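Local coordinates for fibronectin type III domain-containing protein (Simiduia agarivorans, PDB 6P2K) that probably hydrolyses the glucan backbone of xyloglucan-type polysaccharides through this glycoside hydrolase family 74 catalytic part of a longer protein, built on seven-bladed beta-propellers, at residues Gly257-Glu269 against Val281-Tyr293. Sequence-based numbering, arbitrary orientation.
Sequences GGLEGNRRYWYPE and VLLGAVKDRFGLY
Glu269 and Leu282 join the first two strands of a propeller blade, a four-stranded antiparallel sheet of the GH74 beta-propeller, and show how side chains can take over more of the hold in such a hairpin as its backbone bonds weaken. At the paired end, Leu282 N gives Glu269 O a nearly straight bond of 2.8 Å. Further along, Trp266 lays its six-membered ring over Val286, whose CB sits 3.5 Å from the ring centroid, 10° off the normal. The indole gets there with CG wedged between the backbone N and the carbonyl carbon (chi1 78°), while Tyr267 lies against its other face. Replacing Trp266 by an alanine is likely to leave Val286 without its CH-pi partner and to open a gap beside it. Val286's side chain lies about 8 Å (nearest atoms) from the zinc ion held by Gln16 and Asp124. Beyond the strands, Asp288 OD2 accepts from Arg264 N at 2.7 Å, nearly along the C-O bond, while OD1 makes long, weak salt bridges to NH1 of both Arg263 and Arg264; Arg264 NH2 bonds to Leu234 O. Arg263, bent at chi2 (-60°), turns back to grip Glu260 OE2 side-on through NE and NH2. Tyr265 presents its edge to the face of Phe290, with CE1 3.4 Å from CZ. Finally, Leu259 CD2 stands over the centre of the Tyr293 ring, and Glu260 N donates to Tyr293 OH at 3.2 Å.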
loop_
_atom_site.group_PDB
_atom_site.type_symbol
_atom_site.label_atom_id
_atom_site.label_comp_id
_atom_site.label_asym_id
_atom_site.label_seq_id
_atom_site.Cartn_x
_atom_site.Cartn_y
_atom_site.Cartn_z
ATOM N N GLY B 257 -51.942 -1.524 -25.408
ATOM C CA GLY B 257 -52.032 -1.778 -23.982
ATOM C C GLY B 257 -50.999 -2.770 -23.492
ATOM O O GLY B 257 -51.005 -3.936 -23.898
ATOM N N GLY B 258 -50.099 -2.316 -22.624
ATOM C CA GLY B 258 -48.991 -3.124 -22.166
ATOM C C GLY B 258 -47.661 -2.773 -22.796
ATOM O O GLY B 258 -46.624 -3.262 -22.329
ATOM N N LEU B 259 -47.660 -1.953 -23.841
ATOM C CA LEU B 259 -46.429 -1.467 -24.441
ATOM C C LEU B 259 -46.026 -0.143 -23.805
ATOM O O LEU B 259 -46.874 0.651 -23.385
ATOM C CB LEU B 259 -46.594 -1.281 -25.950
ATOM C CG LEU B 259 -46.891 -2.521 -26.791
ATOM C CD1 LEU B 259 -47.345 -2.116 -28.187
ATOM C CD2 LEU B 259 -45.668 -3.421 -26.866
ATOM N N GLU B 260 -44.718 0.087 -23.735
ATOM C CA GLU B 260 -44.217 1.390 -23.321
ATOM C C GLU B 260 -44.766 2.472 -24.241
ATOM O O GLU B 260 -44.846 2.293 -25.459
ATOM C CB GLU B 260 -42.691 1.412 -23.348
ATOM C CG GLU B 260 -42.021 0.926 -22.076
ATOM C CD GLU B 260 -40.511 0.980 -22.179
ATOM O OE1 GLU B 260 -39.829 0.229 -21.450
ATOM O OE2 GLU B 260 -40.005 1.773 -22.997
ATOM N N GLY B 261 -45.156 3.598 -23.651
ATOM C CA GLY B 261 -45.663 4.697 -24.440
ATOM C C GLY B 261 -44.564 5.414 -25.199
ATOM O O GLY B 261 -43.386 5.378 -24.836
ATOM N N ASN B 262 -44.967 6.060 -26.294
ATOM C CA ASN B 262 -44.110 6.984 -27.040
ATOM C C ASN B 262 -42.841 6.296 -27.550
ATOM O O ASN B 262 -41.718 6.708 -27.256
ATOM C CB ASN B 262 -43.770 8.202 -26.172
ATOM C CG ASN B 262 -43.200 9.355 -26.975
ATOM O OD1 ASN B 262 -43.631 9.619 -28.100
ATOM N ND2 ASN B 262 -42.226 10.050 -26.398
ATOM N N ARG B 263 -43.037 5.235 -28.333
ATOM C CA ARG B 263 -41.932 4.488 -28.915
ATOM C C ARG B 263 -42.153 4.307 -30.410
ATOM O O ARG B 263 -43.290 4.236 -30.885
ATOM C CB ARG B 263 -41.760 3.117 -28.245
ATOM C CG ARG B 263 -41.585 3.178 -26.738
ATOM C CD ARG B 263 -40.362 3.995 -26.355
ATOM N NE ARG B 263 -39.780 3.544 -25.093
ATOM C CZ ARG B 263 -38.568 3.886 -24.663
ATOM N NH1 ARG B 263 -37.804 4.691 -25.392
ATOM N NH2 ARG B 263 -38.122 3.425 -23.502
ATOM N N ARG B 264 -41.046 4.219 -31.148
ATOM C CA ARG B 264 -41.082 4.143 -32.609
ATOM C C ARG B 264 -41.199 2.691 -33.078
ATOM O O ARG B 264 -40.354 2.170 -33.806
ATOM C CB ARG B 264 -39.843 4.807 -33.198
ATOM C CG ARG B 264 -39.640 6.255 -32.795
ATOM C CD ARG B 264 -38.169 6.611 -32.889
ATOM N NE ARG B 264 -37.934 8.043 -33.031
ATOM C CZ ARG B 264 -37.301 8.782 -32.126
ATOM N NH1 ARG B 264 -36.853 8.222 -31.011
ATOM N NH2 ARG B 264 -37.119 10.079 -32.329
ATOM N N TYR B 265 -42.279 2.040 -32.646
ATOM C CA TYR B 265 -42.501 0.642 -32.993
ATOM C C TYR B 265 -42.621 0.477 -34.502
ATOM O O TYR B 265 -43.292 1.264 -35.175
ATOM C CB TYR B 265 -43.765 0.123 -32.308
ATOM C CG TYR B 265 -43.697 0.137 -30.799
ATOM C CD1 TYR B 265 -42.804 -0.681 -30.118
ATOM C CD2 TYR B 265 -44.531 0.962 -30.054
ATOM C CE1 TYR B 265 -42.738 -0.676 -28.737
ATOM C CE2 TYR B 265 -44.473 0.972 -28.668
ATOM C CZ TYR B 265 -43.574 0.152 -28.018
ATOM O OH TYR B 265 -43.503 0.154 -26.643
ATOM N N TRP B 266 -41.968 -0.552 -35.036
ATOM C CA TRP B 266 -41.970 -0.758 -36.477
ATOM C C TRP B 266 -41.670 -2.219 -36.786
ATOM O O TRP B 266 -41.253 -2.990 -35.918
ATOM C CB TRP B 266 -40.978 0.193 -37.167
ATOM C CG TRP B 266 -39.509 -0.177 -37.095
ATOM C CD1 TRP B 266 -38.913 -1.092 -36.268
ATOM C CD2 TRP B 266 -38.456 0.390 -37.883
ATOM N NE1 TRP B 266 -37.560 -1.136 -36.508
ATOM C CE2 TRP B 266 -37.255 -0.236 -37.495
ATOM C CE3 TRP B 266 -38.415 1.361 -38.890
ATOM C CZ2 TRP B 266 -36.028 0.080 -38.074
ATOM C CZ3 TRP B 266 -37.197 1.671 -39.464
ATOM C CH2 TRP B 266 -36.020 1.034 -39.052
ATOM N N TYR B 267 -41.888 -2.583 -38.048
ATOM C CA TYR B 267 -41.592 -3.914 -38.565
ATOM C C TYR B 267 -42.181 -5.051 -37.724
ATOM O O TYR B 267 -41.452 -5.942 -37.286
ATOM C CB TYR B 267 -40.086 -4.100 -38.701
ATOM C CG TYR B 267 -39.457 -3.409 -39.887
ATOM C CD1 TYR B 267 -39.235 -2.041 -39.876
ATOM C CD2 TYR B 267 -39.063 -4.129 -41.007
ATOM C CE1 TYR B 267 -38.647 -1.403 -40.952
ATOM C CE2 TYR B 267 -38.474 -3.498 -42.089
ATOM C CZ TYR B 267 -38.269 -2.135 -42.055
ATOM O OH TYR B 267 -37.681 -1.504 -43.127
ATOM N N PRO B 268 -43.497 -5.060 -37.492
ATOM C CA PRO B 268 -44.090 -6.202 -36.790
ATOM C C PRO B 268 -43.952 -7.461 -37.630
ATOM O O PRO B 268 -43.851 -7.407 -38.857
ATOM C CB PRO B 268 -45.556 -5.795 -36.617
ATOM C CG PRO B 268 -45.810 -4.851 -37.736
ATOM C CD PRO B 268 -44.527 -4.091 -37.912
ATOM N N GLU B 269 -43.937 -8.608 -36.956
ATOM C CA GLU B 269 -43.753 -9.878 -37.645
ATOM C C GLU B 269 -44.494 -10.973 -36.893
ATOM O O GLU B 269 -44.373 -11.078 -35.668
ATOM C CB GLU B 269 -42.265 -10.224 -37.766
ATOM C CG GLU B 269 -41.991 -11.577 -38.399
ATOM C CD GLU B 269 -40.515 -11.802 -38.671
ATOM O OE1 GLU B 269 -39.877 -10.910 -39.269
ATOM O OE2 GLU B 269 -39.995 -12.871 -38.286
ATOM N N VAL B 281 -46.570 -12.213 -32.075
ATOM C CA VAL B 281 -46.132 -11.069 -32.868
ATOM C C VAL B 281 -44.861 -10.503 -32.248
ATOM O O VAL B 281 -44.811 -10.262 -31.037
ATOM C CB VAL B 281 -47.222 -9.988 -32.962
ATOM C CG1 VAL B 281 -46.796 -8.894 -33.926
ATOM C CG2 VAL B 281 -48.544 -10.605 -33.395
ATOM N N LEU B 282 -43.849 -10.287 -33.081
ATOM C CA LEU B 282 -42.551 -9.779 -32.658
ATOM C C LEU B 282 -42.457 -8.297 -32.996
ATOM O O LEU B 282 -42.787 -7.894 -34.116
ATOM C CB LEU B 282 -41.433 -10.558 -33.349
ATOM C CG LEU B 282 -40.005 -10.458 -32.827
ATOM C CD1 LEU B 282 -39.947 -10.893 -31.376
ATOM C CD2 LEU B 282 -39.105 -11.328 -33.687
ATOM N N LEU B 283 -42.002 -7.486 -32.038
ATOM C CA LEU B 283 -42.054 -6.036 -32.217
ATOM C C LEU B 283 -40.852 -5.374 -31.554
ATOM O O LEU B 283 -40.724 -5.393 -30.325
ATOM C CB LEU B 283 -43.356 -5.469 -31.662
ATOM C CG LEU B 283 -43.571 -3.975 -31.897
ATOM C CD1 LEU B 283 -43.722 -3.673 -33.386
ATOM C CD2 LEU B 283 -44.782 -3.476 -31.117
ATOM N N GLY B 284 -39.990 -4.771 -32.374
ATOM C CA GLY B 284 -38.937 -3.897 -31.897
ATOM C C GLY B 284 -39.187 -2.465 -32.332
ATOM O O GLY B 284 -40.337 -2.085 -32.568
ATOM N N ALA B 285 -38.131 -1.664 -32.460
ATOM C CA ALA B 285 -38.304 -0.264 -32.826
ATOM C C ALA B 285 -37.012 0.278 -33.415
ATOM O O ALA B 285 -35.938 -0.311 -33.260
ATOM C CB ALA B 285 -38.719 0.587 -31.621
ATOM N N VAL B 286 -37.132 1.419 -34.085
ATOM C CA VAL B 286 -35.971 2.175 -34.534
ATOM C C VAL B 286 -35.614 3.184 -33.452
ATOM O O VAL B 286 -36.497 3.828 -32.870
ATOM C CB VAL B 286 -36.240 2.856 -35.891
ATOM C CG1 VAL B 286 -37.528 3.670 -35.859
ATOM C CG2 VAL B 286 -35.049 3.715 -36.312
ATOM N N LYS B 287 -34.315 3.275 -33.148
ATOM C CA LYS B 287 -33.728 4.205 -32.181
ATOM C C LYS B 287 -34.001 3.829 -30.725
ATOM O O LYS B 287 -33.058 3.721 -29.934
ATOM C CB LYS B 287 -34.199 5.641 -32.441
ATOM C CG LYS B 287 -33.537 6.307 -33.637
ATOM C CD LYS B 287 -33.306 7.793 -33.389
ATOM C CE LYS B 287 -33.177 8.559 -34.699
ATOM N NZ LYS B 287 -31.834 9.183 -34.874
ATOM N N ASP B 288 -35.266 3.631 -30.357
ATOM C CA ASP B 288 -35.630 3.483 -28.951
ATOM C C ASP B 288 -35.031 2.220 -28.339
ATOM O O ASP B 288 -35.002 1.157 -28.968
ATOM C CB ASP B 288 -37.149 3.459 -28.800
ATOM C CG ASP B 288 -37.785 4.799 -29.110
ATOM O OD1 ASP B 288 -37.310 5.822 -28.576
ATOM O OD2 ASP B 288 -38.756 4.828 -29.890
ATOM N N ARG B 289 -34.568 2.339 -27.091
ATOM C CA ARG B 289 -33.949 1.245 -26.342
ATOM C C ARG B 289 -34.924 0.750 -25.279
ATOM O O ARG B 289 -35.111 1.399 -24.245
ATOM C CB ARG B 289 -32.640 1.697 -25.698
ATOM C CG ARG B 289 -31.552 2.081 -26.680
ATOM C CD ARG B 289 -30.203 2.246 -25.981
ATOM N NE ARG B 289 -29.126 2.429 -26.948
ATOM C CZ ARG B 289 -28.516 1.433 -27.587
ATOM N NH1 ARG B 289 -28.864 0.172 -27.354
ATOM N NH2 ARG B 289 -27.554 1.699 -28.459
ATOM N N PHE B 290 -35.533 -0.414 -25.524
ATOM C CA PHE B 290 -36.392 -1.037 -24.525
ATOM C C PHE B 290 -36.318 -2.558 -24.560
ATOM O O PHE B 290 -37.098 -3.215 -23.861
ATOM C CB PHE B 290 -37.856 -0.601 -24.703
ATOM C CG PHE B 290 -38.388 -0.819 -26.092
ATOM C CD1 PHE B 290 -38.819 -2.072 -26.501
ATOM C CD2 PHE B 290 -38.460 0.231 -26.988
ATOM C CE1 PHE B 290 -39.303 -2.271 -27.777
ATOM C CE2 PHE B 290 -38.947 0.039 -28.261
ATOM C CZ PHE B 290 -39.368 -1.213 -28.658
ATOM N N GLY B 291 -35.417 -3.138 -25.347
ATOM C CA GLY B 291 -35.425 -4.572 -25.556
ATOM C C GLY B 291 -36.319 -4.973 -26.714
ATOM O O GLY B 291 -36.343 -4.298 -27.746
ATOM N N LEU B 292 -37.077 -6.054 -26.547
ATOM C CA LEU B 292 -37.871 -6.603 -27.638
ATOM C C LEU B 292 -39.144 -7.225 -27.079
ATOM O O LEU B 292 -39.108 -7.930 -26.068
ATOM C CB LEU B 292 -37.060 -7.638 -28.426
ATOM C CG LEU B 292 -37.700 -8.357 -29.612
ATOM C CD1 LEU B 292 -38.156 -7.363 -30.669
ATOM C CD2 LEU B 292 -36.707 -9.348 -30.203
ATOM N N TYR B 293 -40.266 -6.958 -27.745
ATOM C CA TYR B 293 -41.573 -7.434 -27.314
ATOM C C TYR B 293 -42.020 -8.633 -28.141
ATOM O O TYR B 293 -41.795 -8.686 -29.355
ATOM C CB TYR B 293 -42.636 -6.340 -27.446
ATOM C CG TYR B 293 -42.629 -5.274 -26.374
ATOM C CD1 TYR B 293 -43.141 -5.528 -25.106
ATOM C CD2 TYR B 293 -42.151 -4.000 -26.646
ATOM C CE1 TYR B 293 -43.154 -4.544 -24.134
ATOM C CE2 TYR B 293 -42.160 -3.014 -25.685
ATOM C CZ TYR B 293 -42.661 -3.289 -24.431
ATOM O OH TYR B 293 -42.669 -2.302 -23.475
HETATM O O HOH W 1 -43.975 -2.566 -21.252
HETATM O O HOH W 2 -37.000 1.212 -21.377
HETATM O O HOH W 3 -39.232 7.752 -28.556
HETATM O O HOH W 4 -34.367 4.926 -25.973
HETATM O O HOH W 5 -35.244 7.691 -28.245
HETATM O O HOH W 6 -39.786 -5.099 -35.069
#